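Local atomic coordinates of aspartokinase 1, chloroplastic (Arabidopsis thaliana, PDB entry 2CDQ), a protein that catalyses the ATP-dependent phosphorylation of L-aspartate to 4-phospho-L-aspartate, the first step in the synthesis of lysine, threonine, methionine and isoleucine. Residues Ile61-Met66 with Val209-Gly214; Thr342-Ala347 with Ile382-Asp387; Gly257-Asp262 with Ala269-Tyr274. All blocks are in the same frame, centred on the assembly; numbering follows the deposited sequence.

Interaction 1. Residues Ile61-Met66 with Val209-Gly214; sequences IVLSAM and VPIVTG. With LYS (lysine), chain D.
I61 and I211 are near copies, chi1 -49° and -45°, stacked in register on one face of the sheet. In I211 this conformation, with CG1 beside the backbone N, carries CD1 across to its neighbour, where it rests 3.6 Å from CB of I61. The other branch, CG2 of I211, meets CD1 of L63 at 3.8 Å. I211 thus spans two residues of the adjacent strand with two different methyl groups, while CG1 of I61 reaches back to CG1 of V209 at 3.8 Å. The backbones run parallel, 26° apart in direction, and I61 is gripped at both ends: its N donates to O of P210 (2.8 Å) and its O accepts from N of V212 (2.7 Å). V212 O then takes the N-H of L63 at 3.0 Å. This is the parallel part of the central sheet of the amino acid kinase fold, with 59-63 lying between strands 29-33 and 209-219. Helix 137-161 covers the face carrying L63 and T213, touching the former through F155 and the latter through E148 and T152. On the other face V62 and V212 project together, and CG1 of V62 packs on CA of G214 at 3.9 Å, where strand 209-219 is interrupted. T213 directs OG1 to the backbone N of A171. Beyond L63 the chain leaves the sheet for the active site: A65 N comes within 3.2 Å of N of the bound lysine, and E148, the substrate-binding residue, hydrogen-bonds that lysine.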
loop_
_atom_site.group_PDB
_atom_site.type_symbol
_atom_site.label_atom_id
_atom_site.label_comp_id
_atom_site.label_asym_id
_atom_site.label_seq_id
_atom_site.Cartn_x
_atom_site.Cartn_y
_atom_site.Cartn_z
ATOM N N ILE A 61 -14.294 0.365 39.002
ATOM C CA ILE A 61 -13.441 1.469 38.581
ATOM C C ILE A 61 -12.088 0.973 38.080
ATOM O O ILE A 61 -11.398 0.211 38.759
ATOM C CB ILE A 61 -13.272 2.518 39.707
ATOM C CG1 ILE A 61 -14.639 2.911 40.299
ATOM C CG2 ILE A 61 -12.490 3.743 39.210
ATOM C CD1 ILE A 61 -15.608 3.621 39.324
ATOM N N VAL A 62 -11.737 1.401 36.872
ATOM C CA VAL A 62 -10.446 1.088 36.276
ATOM C C VAL A 62 -9.624 2.363 36.248
ATOM O O VAL A 62 -10.012 3.346 35.607
ATOM C CB VAL A 62 -10.595 0.533 34.835
ATOM C CG1 VAL A 62 -9.229 0.268 34.216
ATOM C CG2 VAL A 62 -11.406 -0.744 34.839
ATOM N N LEU A 63 -8.491 2.348 36.944
ATOM C CA LEU A 63 -7.625 3.523 37.004
ATOM C C LEU A 63 -6.301 3.343 36.286
ATOM O O LEU A 63 -5.654 2.300 36.392
ATOM C CB LEU A 63 -7.346 3.940 38.451
ATOM C CG LEU A 63 -8.477 4.478 39.319
ATOM C CD1 LEU A 63 -7.885 4.951 40.621
ATOM C CD2 LEU A 63 -9.224 5.607 38.631
ATOM N N SER A 64 -5.910 4.388 35.563
ATOM C CA SER A 64 -4.549 4.530 35.065
ATOM C C SER A 64 -3.641 5.023 36.196
ATOM O O SER A 64 -4.102 5.208 37.322
ATOM C CB SER A 64 -4.527 5.520 33.906
ATOM O OG SER A 64 -5.251 5.010 32.801
ATOM N N ALA A 65 -2.359 5.228 35.904
ATOM C CA ALA A 65 -1.438 5.828 36.866
ATOM C C ALA A 65 -1.713 7.325 36.958
ATOM O O ALA A 65 -2.319 7.894 36.051
ATOM C CB ALA A 65 -0.012 5.578 36.446
ATOM N N MET A 66 -1.275 7.961 38.043
ATOM C CA MET A 66 -1.479 9.407 38.235
ATOM C C MET A 66 -0.764 10.211 37.156
ATOM O O MET A 66 0.464 10.187 37.056
ATOM C CB MET A 66 -1.030 9.861 39.629
ATOM C CG MET A 66 -1.844 9.268 40.776
ATOM S SD MET A 66 -1.549 10.096 42.348
ATOM C CE MET A 66 -2.431 11.639 42.103
ATOM N N VAL A 209 -16.879 -1.121 46.184
ATOM C CA VAL A 209 -16.565 -0.653 44.827
ATOM C C VAL A 209 -15.137 -1.065 44.441
ATOM O O VAL A 209 -14.166 -0.572 45.028
ATOM C CB VAL A 209 -16.744 0.884 44.680
ATOM C CG1 VAL A 209 -16.487 1.320 43.245
ATOM C CG2 VAL A 209 -18.145 1.320 45.126
ATOM N N PRO A 210 -15.008 -1.986 43.467
ATOM C CA PRO A 210 -13.691 -2.456 43.030
ATOM C C PRO A 210 -12.892 -1.369 42.300
ATOM O O PRO A 210 -13.429 -0.680 41.422
ATOM C CB PRO A 210 -14.023 -3.620 42.081
ATOM C CG PRO A 210 -15.460 -3.959 42.360
ATOM C CD PRO A 210 -16.089 -2.657 42.725
ATOM N N ILE A 211 -11.626 -1.211 42.686
ATOM C CA ILE A 211 -10.726 -0.253 42.057
ATOM C C ILE A 211 -9.553 -1.030 41.470
ATOM O O ILE A 211 -8.640 -1.420 42.197
ATOM C CB ILE A 211 -10.218 0.813 43.070
ATOM C CG1 ILE A 211 -11.364 1.359 43.939
ATOM C CG2 ILE A 211 -9.473 1.944 42.354
ATOM C CD1 ILE A 211 -12.468 2.112 43.193
ATOM N N VAL A 212 -9.591 -1.252 40.155
ATOM C CA VAL A 212 -8.631 -2.131 39.476
ATOM C C VAL A 212 -7.557 -1.372 38.678
ATOM O O VAL A 212 -7.857 -0.405 37.966
ATOM C CB VAL A 212 -9.347 -3.137 38.529
ATOM C CG1 VAL A 212 -8.440 -4.324 38.222
ATOM C CG2 VAL A 212 -10.654 -3.629 39.144
ATOM N N THR A 213 -6.309 -1.829 38.813
ATOM C CA THR A 213 -5.178 -1.348 38.016
ATOM C C THR A 213 -5.435 -1.654 36.542
ATOM O O THR A 213 -5.963 -2.717 36.211
ATOM C CB THR A 213 -3.875 -2.045 38.420
ATOM O OG1 THR A 213 -4.011 -3.450 38.201
ATOM C CG2 THR A 213 -3.547 -1.789 39.884
ATOM N N GLY A 214 -5.034 -0.744 35.661
ATOM C CA GLY A 214 -5.516 -0.777 34.292
ATOM C C GLY A 214 -4.598 -1.392 33.258
ATOM O O GLY A 214 -5.047 -2.017 32.295
HETATM N N LYS D . -1.428 4.178 32.985
HETATM C CA LYS D . -0.924 5.033 31.870
HETATM C C LYS D . -1.683 6.371 31.784
HETATM O O LYS D . -1.726 7.120 32.763
HETATM C CB LYS D . -0.965 4.260 30.545
HETATM C CG LYS D . -2.259 3.484 30.300
HETATM C CD LYS D . -2.339 2.976 28.872
HETATM C CE LYS D . -2.569 4.110 27.880
HETATM N NZ LYS D . -2.625 3.603 26.483
HETATM O OXT LYS D . -2.270 6.756 30.767
#

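Interaction 2. Residues Thr342-Ala347 with Ile382-Asp387; sequences TMLDIA and ISLTLD. With SAM (S-adenosylmethionine), chain F.
L386 leans over the start of the facing strand and packs against T342 and L344. Its CB lies beside the carbonyl oxygen of T342, the same oxygen that accepts the L386 N-H at 2.9 Å. CG, set beside the backbone N (chi1 -55°), stands 3.8 Å from CD1 of L344. At the tip the two methyls part: CD1 touches both CD1 of L344 (3.8 Å) and CG2 of T342 (3.9 Å), whereas CD2 touches CD1 of L344; F365 and I370 are outside neighbours. The apolar row continues through L384 to I346 and I382, whose CD1 atoms meet at 3.8 Å, and F362 and F365 cover L384. The reverse face, with M343, D345, S383 and T385, is more polar. There S383 OG approaches D345 OD1 to 3.0 Å, and the second subunit completes the group, its K459 forming a salt bridge with D345 and its A457 N a hydrogen bond with S383. Past the strand end, D387 CB lies 3.3 Å from N6 of S-adenosylmethionine, while OD2 of D387 is hydrogen-bonded by S371 and W392. Antiparallel central strands, one face under helix 357-367 and the other against a partner subunit, belong to the βαββαβ fold of an effector-binding ACT domain.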
loop_
_atom_site.group_PDB
_atom_site.type_symbol
_atom_site.label_atom_id
_atom_site.label_comp_id
_atom_site.label_asym_id
_atom_site.label_seq_id
_atom_site.Cartn_x
_atom_site.Cartn_y
_atom_site.Cartn_z
ATOM N N THR A 342 6.849 11.240 8.413
ATOM C CA THR A 342 7.929 11.035 7.470
ATOM C C THR A 342 7.435 10.112 6.363
ATOM O O THR A 342 6.929 9.020 6.637
ATOM C CB THR A 342 9.143 10.432 8.184
ATOM O OG1 THR A 342 9.597 11.351 9.185
ATOM C CG2 THR A 342 10.275 10.133 7.203
ATOM N N MET A 343 7.573 10.568 5.120
ATOM C CA MET A 343 7.120 9.813 3.955
ATOM C C MET A 343 8.295 9.302 3.141
ATOM O O MET A 343 9.285 10.015 2.955
ATOM C CB MET A 343 6.202 10.674 3.077
ATOM C CG MET A 343 5.866 10.059 1.722
ATOM S SD MET A 343 4.556 10.907 0.822
ATOM C CE MET A 343 5.346 12.445 0.353
ATOM N N LEU A 344 8.177 8.064 2.661
ATOM C CA LEU A 344 9.187 7.459 1.792
ATOM C C LEU A 344 8.609 7.070 0.448
ATOM O O LEU A 344 7.485 6.578 0.372
ATOM C CB LEU A 344 9.832 6.233 2.444
ATOM C CG LEU A 344 10.911 6.525 3.487
ATOM C CD1 LEU A 344 10.327 6.352 4.868
ATOM C CD2 LEU A 344 12.098 5.605 3.296
ATOM N N ASP A 345 9.392 7.297 -0.605
ATOM C CA ASP A 345 9.025 6.906 -1.962
ATOM C C ASP A 345 10.042 5.911 -2.517
ATOM O O ASP A 345 11.249 6.157 -2.484
ATOM C CB ASP A 345 8.932 8.141 -2.856
ATOM C CG ASP A 345 8.516 7.811 -4.277
ATOM O OD1 ASP A 345 7.513 7.087 -4.466
ATOM O OD2 ASP A 345 9.190 8.292 -5.212
ATOM N N ILE A 346 9.546 4.787 -3.021
ATOM C CA ILE A 346 10.400 3.692 -3.474
ATOM C C ILE A 346 10.037 3.333 -4.917
ATOM O O ILE A 346 9.038 2.649 -5.159
ATOM C CB ILE A 346 10.250 2.456 -2.534
ATOM C CG1 ILE A 346 10.670 2.811 -1.107
ATOM C CG2 ILE A 346 11.056 1.263 -3.033
ATOM C CD1 ILE A 346 10.012 1.962 -0.056
ATOM N N ALA A 347 10.847 3.793 -5.872
ATOM C CA ALA A 347 10.544 3.605 -7.298
ATOM C C ALA A 347 11.482 2.643 -8.009
ATOM O O ALA A 347 12.700 2.769 -7.908
ATOM C CB ALA A 347 10.526 4.944 -8.025
ATOM N N ILE A 382 6.224 2.338 -4.950
ATOM C CA ILE A 382 5.445 2.219 -3.731
ATOM C C ILE A 382 5.853 3.327 -2.752
ATOM O O ILE A 382 7.037 3.573 -2.527
ATOM C CB ILE A 382 5.392 0.742 -3.155
ATOM C CG1 ILE A 382 5.352 0.713 -1.627
ATOM C CG2 ILE A 382 6.537 -0.129 -3.690
ATOM C CD1 ILE A 382 6.687 0.370 -0.997
ATOM N N SER A 383 4.854 4.035 -2.235
ATOM C CA SER A 383 5.065 5.138 -1.310
ATOM C C SER A 383 4.438 4.781 0.020
ATOM O O SER A 383 3.429 4.076 0.073
ATOM C CB SER A 383 4.441 6.415 -1.855
ATOM O OG SER A 383 4.788 6.597 -3.216
ATOM N N LEU A 384 5.050 5.256 1.094
ATOM C CA LEU A 384 4.624 4.884 2.429
ATOM C C LEU A 384 4.964 5.958 3.429
ATOM O O LEU A 384 5.789 6.833 3.168
ATOM C CB LEU A 384 5.240 3.545 2.855
ATOM C CG LEU A 384 6.760 3.357 2.887
ATOM C CD1 LEU A 384 7.357 3.817 4.203
ATOM C CD2 LEU A 384 7.074 1.899 2.652
ATOM N N THR A 385 4.332 5.865 4.588
ATOM C CA THR A 385 4.481 6.860 5.623
ATOM C C THR A 385 4.769 6.103 6.917
ATOM O O THR A 385 4.215 5.032 7.141
ATOM C CB THR A 385 3.207 7.747 5.674
ATOM O OG1 THR A 385 3.570 9.129 5.741
ATOM C CG2 THR A 385 2.303 7.388 6.820
ATOM N N LEU A 386 5.673 6.620 7.741
ATOM C CA LEU A 386 6.068 5.912 8.967
ATOM C C LEU A 386 5.162 6.283 10.124
ATOM O O LEU A 386 4.726 7.427 10.216
ATOM C CB LEU A 386 7.522 6.217 9.330
ATOM C CG LEU A 386 8.546 5.946 8.232
ATOM C CD1 LEU A 386 9.903 6.508 8.618
ATOM C CD2 LEU A 386 8.625 4.463 7.946
ATOM N N ASP A 387 4.879 5.322 11.003
ATOM C CA ASP A 387 4.054 5.575 12.191
ATOM C C ASP A 387 4.371 6.950 12.776
ATOM O O ASP A 387 5.546 7.316 12.883
ATOM C CB ASP A 387 4.308 4.513 13.263
ATOM C CG ASP A 387 3.426 3.283 13.114
ATOM O OD1 ASP A 387 2.502 3.276 12.273
ATOM O OD2 ASP A 387 3.657 2.314 13.868
HETATM N N SAM F . 18.584 0.042 15.420
HETATM C CA SAM F . 17.492 0.058 16.390
HETATM C C SAM F . 16.990 -1.346 16.738
HETATM O O SAM F . 16.668 -1.638 17.892
HETATM O OXT SAM F . 16.888 -2.219 15.873
HETATM C CB SAM F . 16.345 0.926 15.880
HETATM C CG SAM F . 15.336 1.362 16.947
HETATM S SD SAM F . 13.677 0.733 16.588
HETATM C CE SAM F . 13.177 1.807 15.219
HETATM C "C5'" SAM F . 12.612 1.229 17.981
HETATM C "C4'" SAM F . 12.752 2.643 18.556
HETATM O "O4'" SAM F . 12.439 3.633 17.598
HETATM C "C3'" SAM F . 11.796 2.868 19.719
HETATM O "O3'" SAM F . 12.506 3.494 20.761
HETATM C "C2'" SAM F . 10.716 3.804 19.209
HETATM O "O2'" SAM F . 10.368 4.782 20.168
HETATM C "C1'" SAM F . 11.359 4.465 18.003
HETATM N N9 SAM F . 10.433 4.670 16.868
HETATM C C8 SAM F . 10.024 5.885 16.380
HETATM N N7 SAM F . 9.205 5.687 15.326
HETATM C C5 SAM F . 9.087 4.361 15.123
HETATM C C6 SAM F . 8.376 3.615 14.185
HETATM N N6 SAM F . 7.633 4.217 13.259
HETATM N N1 SAM F . 8.444 2.237 14.223
HETATM C C2 SAM F . 9.212 1.609 15.185
HETATM N N3 SAM F . 9.914 2.357 16.113
HETATM C C4 SAM F . 9.856 3.708 16.082
HETATM O O HOH W 1 6.472 9.435 10.505
#

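Interaction 3. Residues Gly257-Asp262 with Ala269-Tyr274; sequences GVLTCD and ATPVPY
A269 presses its methyl group into a hollow lined by CB of L259 and by SG and the carbonyl oxygen of C261. The two segments are the arms of an irregular hairpin-like excursion of the amino acid kinase domain, between strands 248-253 and 274-276, and the chain doubles back so that they run antiparallel with a single bridge, L259 to P271. CB of A269 is the first bump: it sits 3.3 Å from O of C261 and 3.9 Å from CB of L259, with SG of C261 closing the hollow at a similar distance. L259 answers in the other direction. Its CD2 lies over the T270-P271 peptide bond, 3.5 Å from N of P271, and grazes CD of the proline ring. On the buried side V272 supplies the second bump. Its CB points at the facing arm and abuts O of V258, while CG2 lies against C of L259 and CG2 of T260, the methyls being 3.8 Å apart. Main-chain bonds draw the arms together around these fits: V258 O receives the V272 N-H at 2.7 Å, and T270 O receives that of T260. Helix 468-483 covers T260 and C261 with F483 and H479. The hydroxyl of T260 stands between its own backbone N and carbonyl carbon (chi1 53°), which turns OG1 to the facing arm; it accepts the T270 N-H at 2.9 Å, N-H...O angle 165°, and is also hydrogen-bonded to NE2 of H479.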
loop_
_atom_site.group_PDB
_atom_site.type_symbol
_atom_site.label_atom_id
_atom_site.label_comp_id
_atom_site.label_asym_id
_atom_site.label_seq_id
_atom_site.Cartn_x
_atom_site.Cartn_y
_atom_site.Cartn_z
ATOM N N GLY A 257 -17.237 13.445 24.499
ATOM C CA GLY A 257 -17.088 12.226 23.703
ATOM C C GLY A 257 -16.043 12.310 22.605
ATOM O O GLY A 257 -14.936 12.822 22.814
ATOM N N VAL A 258 -16.398 11.776 21.437
ATOM C CA VAL A 258 -15.591 11.910 20.234
ATOM C C VAL A 258 -16.141 13.100 19.452
ATOM O O VAL A 258 -17.359 13.236 19.286
ATOM C CB VAL A 258 -15.633 10.626 19.382
ATOM C CG1 VAL A 258 -14.917 10.826 18.054
ATOM C CG2 VAL A 258 -15.011 9.468 20.142
ATOM N N LEU A 259 -15.241 13.964 18.984
ATOM C CA LEU A 259 -15.642 15.202 18.324
ATOM C C LEU A 259 -15.384 15.154 16.830
ATOM O O LEU A 259 -14.720 14.249 16.341
ATOM C CB LEU A 259 -14.931 16.390 18.958
ATOM C CG LEU A 259 -15.121 16.518 20.470
ATOM C CD1 LEU A 259 -14.021 17.353 21.080
ATOM C CD2 LEU A 259 -16.482 17.098 20.804
ATOM N N THR A 260 -15.920 16.131 16.104
ATOM C CA THR A 260 -15.802 16.165 14.648
ATOM C C THR A 260 -14.377 16.471 14.193
ATOM O O THR A 260 -14.053 16.307 13.017
ATOM C CB THR A 260 -16.785 17.168 14.009
ATOM O OG1 THR A 260 -16.639 18.448 14.632
ATOM C CG2 THR A 260 -18.212 16.704 14.186
ATOM N N CYS A 261 -13.544 16.931 15.129
ATOM C CA CYS A 261 -12.094 17.077 14.941
ATOM C C CYS A 261 -11.467 17.380 16.296
ATOM O O CYS A 261 -12.168 17.404 17.309
ATOM C CB CYS A 261 -11.752 18.183 13.936
ATOM S SG CYS A 261 -12.109 19.864 14.501
ATOM N N ASP A 262 -10.156 17.610 16.318
ATOM C CA ASP A 262 -9.460 17.947 17.561
ATOM C C ASP A 262 -9.633 19.442 17.893
ATOM O O ASP A 262 -9.197 20.300 17.130
ATOM C CB ASP A 262 -7.986 17.541 17.470
ATOM C CG ASP A 262 -7.186 17.906 18.711
ATOM O OD1 ASP A 262 -5.940 17.950 18.612
ATOM O OD2 ASP A 262 -7.781 18.143 19.782
ATOM N N ALA A 269 -14.972 22.087 17.048
ATOM C CA ALA A 269 -15.211 20.649 17.166
ATOM C C ALA A 269 -16.546 20.375 17.867
ATOM O O ALA A 269 -16.830 20.963 18.905
ATOM C CB ALA A 269 -14.070 19.998 17.915
ATOM N N THR A 270 -17.362 19.498 17.288
ATOM C CA THR A 270 -18.712 19.206 17.795
ATOM C C THR A 270 -18.804 17.730 18.195
ATOM O O THR A 270 -18.132 16.896 17.591
ATOM C CB THR A 270 -19.788 19.543 16.720
ATOM O OG1 THR A 270 -19.589 20.879 16.253
ATOM C CG2 THR A 270 -21.209 19.437 17.267
ATOM N N PRO A 271 -19.609 17.404 19.230
ATOM C CA PRO A 271 -19.831 16.003 19.613
ATOM C C PRO A 271 -20.351 15.121 18.474
ATOM O O PRO A 271 -21.213 15.548 17.699
ATOM C CB PRO A 271 -20.893 16.105 20.714
ATOM C CG PRO A 271 -20.735 17.448 21.274
ATOM C CD PRO A 271 -20.322 18.329 20.133
ATOM N N VAL A 272 -19.808 13.907 18.383
ATOM C CA VAL A 272 -20.301 12.878 17.463
ATOM C C VAL A 272 -21.103 11.843 18.270
ATOM O O VAL A 272 -20.519 10.903 18.821
ATOM C CB VAL A 272 -19.148 12.209 16.667
ATOM C CG1 VAL A 272 -19.673 11.086 15.784
ATOM C CG2 VAL A 272 -18.428 13.237 15.811
ATOM N N PRO A 273 -22.443 12.028 18.348
ATOM C CA PRO A 273 -23.328 11.276 19.256
ATOM C C PRO A 273 -23.253 9.755 19.121
ATOM O O PRO A 273 -23.251 9.056 20.133
ATOM C CB PRO A 273 -24.735 11.778 18.887
ATOM C CG PRO A 273 -24.589 12.445 17.561
ATOM C CD PRO A 273 -23.204 13.001 17.542
ATOM N N TYR A 274 -23.185 9.255 17.888
ATOM C CA TYR A 274 -23.195 7.813 17.649
ATOM C C TYR A 274 -22.042 7.371 16.761
ATOM O O TYR A 274 -21.699 8.043 15.782
ATOM C CB TYR A 274 -24.524 7.370 17.028
ATOM C CG TYR A 274 -25.742 7.875 17.765
ATOM C CD1 TYR A 274 -26.469 8.964 17.279
ATOM C CD2 TYR A 274 -26.162 7.273 18.956
ATOM C CE1 TYR A 274 -27.580 9.439 17.955
ATOM C CE2 TYR A 274 -27.277 7.740 19.638
ATOM C CZ TYR A 274 -27.980 8.822 19.133
ATOM O OH TYR A 274 -29.086 9.285 19.804
#

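In the fold
Interactions 1 and 3 both lie in the amino acid kinase domain, with centres about 26 Å apart, while interaction 2 belongs to the regulatory part, about 40 Å from interaction 1 between centres. Interactions 1 and 2 are buried strand pairs beside ligand sites, one parallel and near the catalytic pocket, the other antiparallel and near the effectors. Their chemistry differs accordingly: interaction 1 is aliphatic across the strands and touches no other subunit, whereas interaction 2 adds a partly polar face completed by the second chain. Interaction 3 is only partly buried and irregular, away from the annotated sites; its outside partners H479 and S334 tie the kinase domain to the C-terminal region.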